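Local coordinates for histidine--tRNA ligase (Thermus thermophilus, PDB 1H4V), which attaches L-histidine to its cognate tRNA(His) at the expense of ATP, working as a homodimeric class II aminoacyl-tRNA synthetase, at residues Val166-Asp171 with Tyr264-Phe269; His125-Glu130 with Phe305-Glu310. All coordinates share one frame; numbering follows the deposited sequence.

Interaction 1: residues Val166-Asp171 with Tyr264-Phe269; sequences VGDPED and YVRTAF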
# COMPACT_ATOMS: atom_id res chain seq x y z
N VAL A 166 -13.89 -20.94 22.31
CA VAL A 166 -13.75 -20.26 23.59
C VAL A 166 -15.13 -20.09 24.23
O VAL A 166 -15.27 -19.38 25.23
CB VAL A 166 -13.05 -18.90 23.43
CG1 VAL A 166 -11.63 -19.10 22.94
CG2 VAL A 166 -13.83 -18.01 22.48
N GLY A 167 -16.13 -20.73 23.64
CA GLY A 167 -17.50 -20.70 24.14
C GLY A 167 -18.23 -19.37 24.21
O GLY A 167 -17.75 -18.36 23.72
N ASP A 168 -19.41 -19.39 24.83
CA ASP A 168 -20.20 -18.18 24.99
C ASP A 168 -19.81 -17.51 26.31
O ASP A 168 -19.27 -18.17 27.20
CB ASP A 168 -21.69 -18.52 24.98
CG ASP A 168 -22.15 -19.14 23.67
OD1 ASP A 168 -21.63 -18.72 22.61
OD2 ASP A 168 -23.02 -20.03 23.69
N PRO A 169 -20.06 -16.20 26.45
CA PRO A 169 -19.71 -15.48 27.68
C PRO A 169 -20.15 -16.12 29.00
O PRO A 169 -19.48 -15.94 30.02
CB PRO A 169 -20.30 -14.09 27.45
CG PRO A 169 -21.39 -14.32 26.46
CD PRO A 169 -20.78 -15.32 25.52
N GLU A 170 -21.26 -16.86 28.98
CA GLU A 170 -21.73 -17.51 30.20
C GLU A 170 -20.79 -18.70 30.48
O GLU A 170 -20.58 -19.09 31.62
CB GLU A 170 -23.17 -18.02 30.04
CG GLU A 170 -24.06 -17.14 29.17
CD GLU A 170 -24.02 -17.53 27.69
OE1 GLU A 170 -24.42 -18.68 27.35
OE2 GLU A 170 -23.61 -16.69 26.85
N ASP A 171 -20.25 -19.27 29.40
CA ASP A 171 -19.33 -20.39 29.52
C ASP A 171 -17.99 -19.87 30.00
O ASP A 171 -17.29 -20.51 30.77
CB ASP A 171 -19.14 -21.09 28.17
CG ASP A 171 -20.44 -21.60 27.57
OD1 ASP A 171 -21.35 -21.97 28.33
OD2 ASP A 171 -20.54 -21.65 26.33
N TYR A 264 -14.08 -12.16 22.53
CA TYR A 264 -13.86 -13.32 21.68
C TYR A 264 -14.85 -14.39 22.09
O TYR A 264 -15.03 -14.68 23.27
CB TYR A 264 -12.43 -13.86 21.83
CG TYR A 264 -11.40 -13.00 21.13
CD1 TYR A 264 -10.49 -12.23 21.86
CD2 TYR A 264 -11.33 -12.96 19.74
CE1 TYR A 264 -9.55 -11.43 21.21
CE2 TYR A 264 -10.39 -12.18 19.08
CZ TYR A 264 -9.50 -11.42 19.83
OH TYR A 264 -8.56 -10.65 19.18
N VAL A 265 -15.50 -14.98 21.09
CA VAL A 265 -16.52 -15.99 21.34
C VAL A 265 -16.41 -17.16 20.36
O VAL A 265 -15.92 -17.01 19.24
CB VAL A 265 -17.93 -15.32 21.24
CG1 VAL A 265 -18.82 -16.06 20.28
CG2 VAL A 265 -18.55 -15.22 22.62
N ARG A 266 -16.86 -18.33 20.80
CA ARG A 266 -16.84 -19.54 19.99
C ARG A 266 -15.54 -19.78 19.21
O ARG A 266 -14.45 -19.67 19.76
CB ARG A 266 -18.05 -19.55 19.06
CG ARG A 266 -19.36 -19.48 19.83
CD ARG A 266 -20.62 -19.59 18.99
NE ARG A 266 -21.78 -19.47 19.88
CZ ARG A 266 -23.05 -19.62 19.52
NH1 ARG A 266 -23.37 -19.90 18.26
NH2 ARG A 266 -24.00 -19.50 20.43
N THR A 267 -15.69 -20.08 17.92
CA THR A 267 -14.56 -20.38 17.04
C THR A 267 -13.25 -19.62 17.19
O THR A 267 -13.22 -18.40 17.30
CB THR A 267 -14.97 -20.25 15.56
OG1 THR A 267 -16.23 -20.91 15.36
CG2 THR A 267 -13.95 -20.92 14.66
N ALA A 268 -12.16 -20.38 17.19
CA ALA A 268 -10.82 -19.83 17.25
C ALA A 268 -10.02 -20.81 16.42
O ALA A 268 -10.32 -22.01 16.44
CB ALA A 268 -10.31 -19.80 18.67
N PHE A 269 -9.03 -20.33 15.68
CA PHE A 269 -8.26 -21.24 14.86
C PHE A 269 -6.94 -20.63 14.46
O PHE A 269 -6.75 -19.42 14.52
CB PHE A 269 -9.05 -21.61 13.60
CG PHE A 269 -9.31 -20.46 12.69
CD1 PHE A 269 -8.40 -20.15 11.67
CD2 PHE A 269 -10.45 -19.69 12.83
CE1 PHE A 269 -8.64 -19.07 10.82
CE2 PHE A 269 -10.70 -18.61 11.98
CZ PHE A 269 -9.79 -18.30 10.97
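Asp168 and Arg266 form the salt bridge between the turn ahead of helix 169-183 and the corner ahead of strand 267-272. NE of Arg266 gives the main bond, 2.8 Å to Asp168 OD1 and nearly straight (168°); it arrives on the syn lone pair, and the oxygen lies close to the guanidinium plane. NH2 adds weak bonds to both carboxylate oxygens, the two flat groups being turned 42° apart. The arginine reaches this far because its chain runs extended from CG to NE. Beside the ion pair the backbones exchange two bonds: Val166 N meets Arg266 O at 2.9 Å, and Arg266 N meets Gly167 O at 3.1 Å. CG2 of Val166 lies 3.4 Å from Val265 C, while CG2 of Val265 touches Pro169 CD at 3.7 Å. Behind this layer, Asp171 OD2 accepts Asp168 N at 2.9 Å, and Gly167 has the positive phi that favours glycine. Tyr264 closes the RGLDYY signature of histidyl-tRNA synthetases, whose Arg259 packs on Val166, so the contact probably braces the chain leaving the histidine site. Glu135 pairs with Arg266 NH1, and the arginine charge probably stabilises the ionised forms of Asp168 and Glu135, which balance it in turn.

Interaction 2: residues His125-Glu130 with Phe305-Glu310; sequences HQVNYE and FAFGVE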
# COMPACT_ATOMS: atom_id res chain seq x y z
N HIS A 125 3.49 -6.17 8.17
CA HIS A 125 2.32 -6.08 7.31
C HIS A 125 1.47 -7.33 7.46
O HIS A 125 1.98 -8.44 7.65
CB HIS A 125 2.74 -5.93 5.85
CG HIS A 125 3.58 -4.72 5.59
ND1 HIS A 125 4.90 -4.62 6.00
CD2 HIS A 125 3.28 -3.53 5.01
CE1 HIS A 125 5.37 -3.43 5.68
NE2 HIS A 125 4.41 -2.75 5.09
N GLN A 126 0.17 -7.16 7.41
CA GLN A 126 -0.68 -8.32 7.50
C GLN A 126 -1.89 -8.18 6.63
O GLN A 126 -2.26 -7.07 6.23
CB GLN A 126 -1.09 -8.62 8.95
CG GLN A 126 -1.78 -7.54 9.73
CD GLN A 126 -2.29 -8.06 11.08
OE1 GLN A 126 -1.56 -8.74 11.82
NE2 GLN A 126 -3.54 -7.75 11.41
N VAL A 127 -2.47 -9.32 6.29
CA VAL A 127 -3.67 -9.34 5.48
C VAL A 127 -4.80 -9.69 6.43
O VAL A 127 -4.67 -10.61 7.23
CB VAL A 127 -3.58 -10.41 4.38
CG1 VAL A 127 -4.95 -10.62 3.75
CG2 VAL A 127 -2.55 -9.98 3.33
N ASN A 128 -5.89 -8.93 6.37
CA ASN A 128 -7.03 -9.20 7.24
C ASN A 128 -8.26 -9.52 6.42
O ASN A 128 -8.47 -8.95 5.36
CB ASN A 128 -7.36 -7.99 8.12
CG ASN A 128 -6.45 -7.88 9.33
OD1 ASN A 128 -5.33 -7.37 9.25
ND2 ASN A 128 -6.93 -8.36 10.47
N TYR A 129 -9.05 -10.44 6.94
CA TYR A 129 -10.30 -10.84 6.31
C TYR A 129 -11.34 -10.81 7.43
O TYR A 129 -11.12 -11.37 8.50
CB TYR A 129 -10.23 -12.25 5.75
CG TYR A 129 -11.60 -12.77 5.37
CD1 TYR A 129 -12.26 -12.30 4.23
CD2 TYR A 129 -12.25 -13.70 6.17
CE1 TYR A 129 -13.53 -12.75 3.90
CE2 TYR A 129 -13.53 -14.15 5.86
CZ TYR A 129 -14.16 -13.68 4.72
OH TYR A 129 -15.42 -14.13 4.40
N GLU A 130 -12.48 -10.19 7.17
CA GLU A 130 -13.54 -10.09 8.16
C GLU A 130 -14.93 -10.27 7.53
O GLU A 130 -15.26 -9.65 6.51
CB GLU A 130 -13.44 -8.72 8.83
CG GLU A 130 -13.12 -8.71 10.32
CD GLU A 130 -11.87 -9.50 10.71
OE1 GLU A 130 -12.01 -10.43 11.54
OE2 GLU A 130 -10.77 -9.21 10.22
N PHE A 305 -9.86 -13.51 10.11
CA PHE A 305 -8.49 -13.89 10.41
C PHE A 305 -7.50 -12.85 9.92
O PHE A 305 -7.85 -11.90 9.23
CB PHE A 305 -8.16 -15.23 9.73
CG PHE A 305 -8.13 -15.17 8.23
CD1 PHE A 305 -9.20 -15.65 7.48
CD2 PHE A 305 -7.03 -14.65 7.55
CE1 PHE A 305 -9.17 -15.62 6.07
CE2 PHE A 305 -6.99 -14.61 6.16
CZ PHE A 305 -8.06 -15.10 5.42
N ALA A 306 -6.24 -13.05 10.28
CA ALA A 306 -5.15 -12.19 9.86
C ALA A 306 -3.92 -13.06 9.78
O ALA A 306 -3.82 -14.05 10.50
CB ALA A 306 -4.92 -11.07 10.88
N PHE A 307 -3.00 -12.73 8.88
CA PHE A 307 -1.73 -13.43 8.79
C PHE A 307 -0.64 -12.41 8.45
O PHE A 307 -0.89 -11.41 7.78
CB PHE A 307 -1.78 -14.61 7.79
CG PHE A 307 -1.94 -14.21 6.35
CD1 PHE A 307 -0.91 -13.57 5.66
CD2 PHE A 307 -3.09 -14.57 5.65
CE1 PHE A 307 -1.03 -13.29 4.30
CE2 PHE A 307 -3.22 -14.29 4.29
CZ PHE A 307 -2.20 -13.66 3.61
N GLY A 308 0.55 -12.63 8.99
CA GLY A 308 1.65 -11.71 8.75
C GLY A 308 2.35 -11.99 7.44
O GLY A 308 2.80 -13.10 7.18
N VAL A 309 2.44 -10.96 6.61
CA VAL A 309 3.11 -11.09 5.33
C VAL A 309 4.55 -11.55 5.51
O VAL A 309 5.01 -12.45 4.80
CB VAL A 309 3.05 -9.75 4.57
CG1 VAL A 309 3.82 -9.84 3.26
CG2 VAL A 309 1.57 -9.38 4.30
N GLU A 310 5.27 -10.96 6.47
CA GLU A 310 6.65 -11.34 6.72
C GLU A 310 6.75 -12.78 7.21
O GLU A 310 7.69 -13.49 6.86
CB GLU A 310 7.33 -10.41 7.74
CG GLU A 310 7.60 -8.99 7.25
CD GLU A 310 6.37 -8.09 7.33
OE1 GLU A 310 5.32 -8.54 7.85
OE2 GLU A 310 6.46 -6.92 6.87
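Glu310 grips His125 with both carboxylate oxygens: OE1 takes the backbone N at 3.0 Å, in an almost linear bond, and OE2 takes ND1 at 2.9 Å. Each uses its syn lone pair, and OE2 lies near the plane of the imidazole, at its edge. The glutamate chain bends at chi2 (81°), which folds the carboxylate back from the first turn of helix 309-318 onto the strand. With an alanine here, the His125 backbone N-H is likely to lose its acceptor and the imidazole the partner that fixes its rotation. Next to it, Val309 N bonds to His125 O at 2.8 Å, where strand gives way to helix just after Gly308. The strands then run antiparallel, with Val127-Phe307 and Tyr129-Phe305 as hydrogen-bonded pairs. Their side chains share one face. Val127 CB sits over the Phe307 ring in a CH-pi contact, 3.9 Å from the centroid, and Tyr129 CB covers the Phe305 ring likewise, at 3.7 Å. On the other face Gln126 NE2 bonds to Asn128 OD1 at 2.8 Å, both amides bordering the methyl of Ala306. This pairing sets the second strand of class II motif 2 against the strand-helix of motif 3. Helices 14-33 and 137-153 pack on the aromatic face, Met86 of helix 83-92 touches Asn128, and strand 102-111 continues the sheet beyond 123-132.

Overall arrangement
Both interactions belong to the largely antiparallel sheet of the catalytic domain, their centres about 21 Å apart. Interaction 2 joins two strands near its middle, about 4 Å from the centre of the chain; interaction 1 fixes the corner before strand 267-272, about 25 Å from that centre. Strand 281-287 lies between 302-308 and 267-272, yet the two contacts touch directly: Phe269 CZ packs 3.7 Å from Phe305 CB, and both phenylalanines reach Leu147 of helix 137-153. Along the chain, interaction 1 is nested within the loop that interaction 2 closes. As in other class II synthetases, the strands of interaction 2 probably underlie the ATP site, while interaction 1 holds the chain following the RGLDYY signature; no ligand is bound here.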